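Local atomic coordinates of quinone oxidoreductase (Escherichia coli, PDB entry 1QOR), a protein that catalyses the NADPH-dependent one-electron reduction of quinones to semiquinones and works as a homodimer. Residues A[199-202]-A[203-207]. Sequence-based numbering, arbitrary orientation.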
ATOM      1  N   GLU A 199      -9.013  15.474  14.729  1.00 26.80           N
ATOM      2  CA  GLU A 199      -8.589  16.254  15.879  1.00 28.52           C
ATOM      3  C   GLU A 199      -8.596  15.386  17.164  1.00 27.62           C
ATOM      4  O   GLU A 199      -7.610  15.394  17.914  1.00 28.13           O
ATOM      5  CB  GLU A 199      -9.448  17.506  16.027  1.00 31.43           C
ATOM      6  CG  GLU A 199      -9.145  18.620  14.979  1.00 39.00           C
ATOM      7  CD  GLU A 199      -7.614  18.846  14.664  1.00 43.54           C
ATOM      8  OE1 GLU A 199      -6.803  18.966  15.614  1.00 45.09           O
ATOM      9  OE2 GLU A 199      -7.219  18.908  13.453  1.00 45.73           O
ATOM     10  N   ARG A 200      -9.651  14.599  17.404  1.00 25.84           N
ATOM     11  CA  ARG A 200      -9.668  13.749  18.611  1.00 25.35           C
ATOM     12  C   ARG A 200      -8.536  12.749  18.551  1.00 24.27           C
ATOM     13  O   ARG A 200      -7.880  12.496  19.561  1.00 24.86           O
ATOM     14  CB  ARG A 200     -10.989  12.994  18.778  1.00 26.60           C
ATOM     15  CG  ARG A 200     -12.164  13.818  19.289  1.00 29.72           C
ATOM     16  CD  ARG A 200     -12.027  14.103  20.793  1.00 31.11           C
ATOM     17  NE  ARG A 200     -12.307  12.942  21.646  1.00 31.59           N
ATOM     18  CZ  ARG A 200     -11.554  12.580  22.689  1.00 32.72           C
ATOM     19  NH1 ARG A 200     -10.454  13.274  23.030  1.00 33.02           N
ATOM     20  NH2 ARG A 200     -11.905  11.523  23.409  1.00 32.64           N
ATOM     21  N   LEU A 201      -8.266  12.180  17.374  1.00 23.52           N
ATOM     22  CA  LEU A 201      -7.184  11.216  17.279  1.00 22.30           C
ATOM     23  C   LEU A 201      -5.829  11.843  17.589  1.00 22.18           C
ATOM     24  O   LEU A 201      -4.966  11.215  18.230  1.00 22.26           O
ATOM     25  CB  LEU A 201      -7.176  10.457  15.929  1.00 23.22           C
ATOM     26  CG  LEU A 201      -5.924   9.550  16.049  1.00 23.96           C
ATOM     27  CD1 LEU A 201      -6.282   8.119  16.172  1.00 24.13           C
ATOM     28  CD2 LEU A 201      -4.775   9.854  15.064  1.00 21.06           C
ATOM     29  N   LYS A 202      -5.610  13.069  17.139  1.00 23.93           N
ATOM     30  CA  LYS A 202      -4.343  13.753  17.445  1.00 27.69           C
ATOM     31  C   LYS A 202      -4.237  14.052  18.956  1.00 28.36           C
ATOM     32  O   LYS A 202      -3.171  13.917  19.567  1.00 28.01           O
ATOM     33  CB  LYS A 202      -4.218  15.059  16.663  1.00 30.15           C
ATOM     34  CG  LYS A 202      -3.892  14.833  15.211  1.00 35.43           C
ATOM     35  CD  LYS A 202      -3.676  16.131  14.473  1.00 40.28           C
ATOM     36  CE  LYS A 202      -4.890  17.012  14.564  1.00 42.54           C
ATOM     37  NZ  LYS A 202      -4.614  18.352  13.912  1.00 45.96           N
ATOM     38  N   GLU A 203      -5.364  14.446  19.543  1.00 28.61           N
ATOM     39  CA  GLU A 203      -5.442  14.740  20.962  1.00 30.19           C
ATOM     40  C   GLU A 203      -5.112  13.471  21.770  1.00 29.05           C
ATOM     41  O   GLU A 203      -4.155  13.474  22.546  1.00 28.79           O
ATOM     42  CB  GLU A 203      -6.850  15.252  21.264  1.00 33.53           C
ATOM     43  CG  GLU A 203      -7.079  15.642  22.680  1.00 40.72           C
ATOM     44  CD  GLU A 203      -8.361  16.424  22.863  1.00 43.91           C
ATOM     45  OE1 GLU A 203      -9.322  16.128  22.120  1.00 45.97           O
ATOM     46  OE2 GLU A 203      -8.406  17.326  23.759  1.00 46.67           O
ATOM     47  N   ILE A 204      -5.810  12.368  21.472  1.00 27.43           N
ATOM     48  CA  ILE A 204      -5.631  11.079  22.162  1.00 26.84           C
ATOM     49  C   ILE A 204      -4.202  10.537  22.084  1.00 27.81           C
ATOM     50  O   ILE A 204      -3.695   9.909  23.049  1.00 28.50           O
ATOM     51  CB  ILE A 204      -6.636   9.994  21.616  1.00 26.54           C
ATOM     52  CG1 ILE A 204      -8.076  10.306  22.024  1.00 25.70           C
ATOM     53  CG2 ILE A 204      -6.317   8.621  22.143  1.00 26.70           C
ATOM     54  CD1 ILE A 204      -9.125   9.492  21.252  1.00 24.96           C
ATOM     55  N   THR A 205      -3.530  10.808  20.967  1.00 27.43           N
ATOM     56  CA  THR A 205      -2.161  10.301  20.766  1.00 27.76           C
ATOM     57  C   THR A 205      -1.028  11.285  21.126  1.00 29.06           C
ATOM     58  O   THR A 205       0.150  11.058  20.804  1.00 29.81           O
ATOM     59  CB  THR A 205      -1.973   9.798  19.300  1.00 25.41           C
ATOM     60  OG1 THR A 205      -2.096  10.905  18.404  1.00 21.44           O
ATOM     61  CG2 THR A 205      -3.049   8.784  18.974  1.00 23.89           C
ATOM     62  N   GLY A 206      -1.385  12.401  21.742  1.00 30.07           N
ATOM     63  CA  GLY A 206      -0.356  13.336  22.130  1.00 31.34           C
ATOM     64  C   GLY A 206       0.261  13.957  20.914  1.00 32.25           C
ATOM     65  O   GLY A 206       1.416  14.399  20.947  1.00 33.83           O
ATOM     66  N   GLY A 207      -0.507  13.964  19.825  1.00 32.53           N
ATOM     67  CA  GLY A 207      -0.048  14.558  18.577  1.00 30.57           C
ATOM     68  C   GLY A 207       0.815  13.643  17.746  1.00 30.11           C
ATOM     69  O   GLY A 207       1.210  14.037  16.667  1.00 31.57           O
TER
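Arg200 and Glu203, three residues apart on helix 197-204, are joined by a salt bridge in which NH1 of Arg200 lies 3.2 Å from OE1 of Glu203. The two flat groups stand 80° apart: OE1 lies close to the guanidinium plane, yet the N-H reaches it from above the carboxylate plane. Bends at chi2 and chi3 turn the guanidinium along the helix toward its C-terminal end, beside Glu203 and Ile204, while Glu203 brings its carboxylate to the arginine with CG anti to the backbone N (chi1 -178°). One turn on, Ile204 lays CD1 over a guanidinium face near its rim, 4.1 Å from NH2 of Arg200. Arginine suits this place because its flat head can rest on a hydrocarbon and still bond at its edge; its NE also forms a salt bridge with Glu195. With an alanine in place of Arg200, Glu203 and Glu195 would probably both lose this positive partner, and Ile204 CD1 the guanidinium face it rests against.

On another side of the helix, Lys202 has the length to send NZ back to Glu199, 2.7 Å from OE2 on its syn side. The backbone of Lys202 serves the helix end: its O accepts from Gly207 N at 2.7 Å, and Gly206 N bonds to Glu203 O, a Schellman motif. Gly206, at phi 68°, takes the left-handed turn easily because it lacks a side chain. Thr205, whose short side chain keeps the hydroxyl near the backbone, donates OG1 (2.9 Å) and N to Leu201 O from opposite faces of that carbonyl; OG1 also bonds to Lys209 N.

This helix belongs to the Rossmann-type nucleotide-binding domain, near the edge of its parallel sheet: Arg200 and Ile204 pack on strand 188-191, whereas Leu201, Ile204 and Thr205 meet Ile169 of strand 167-172.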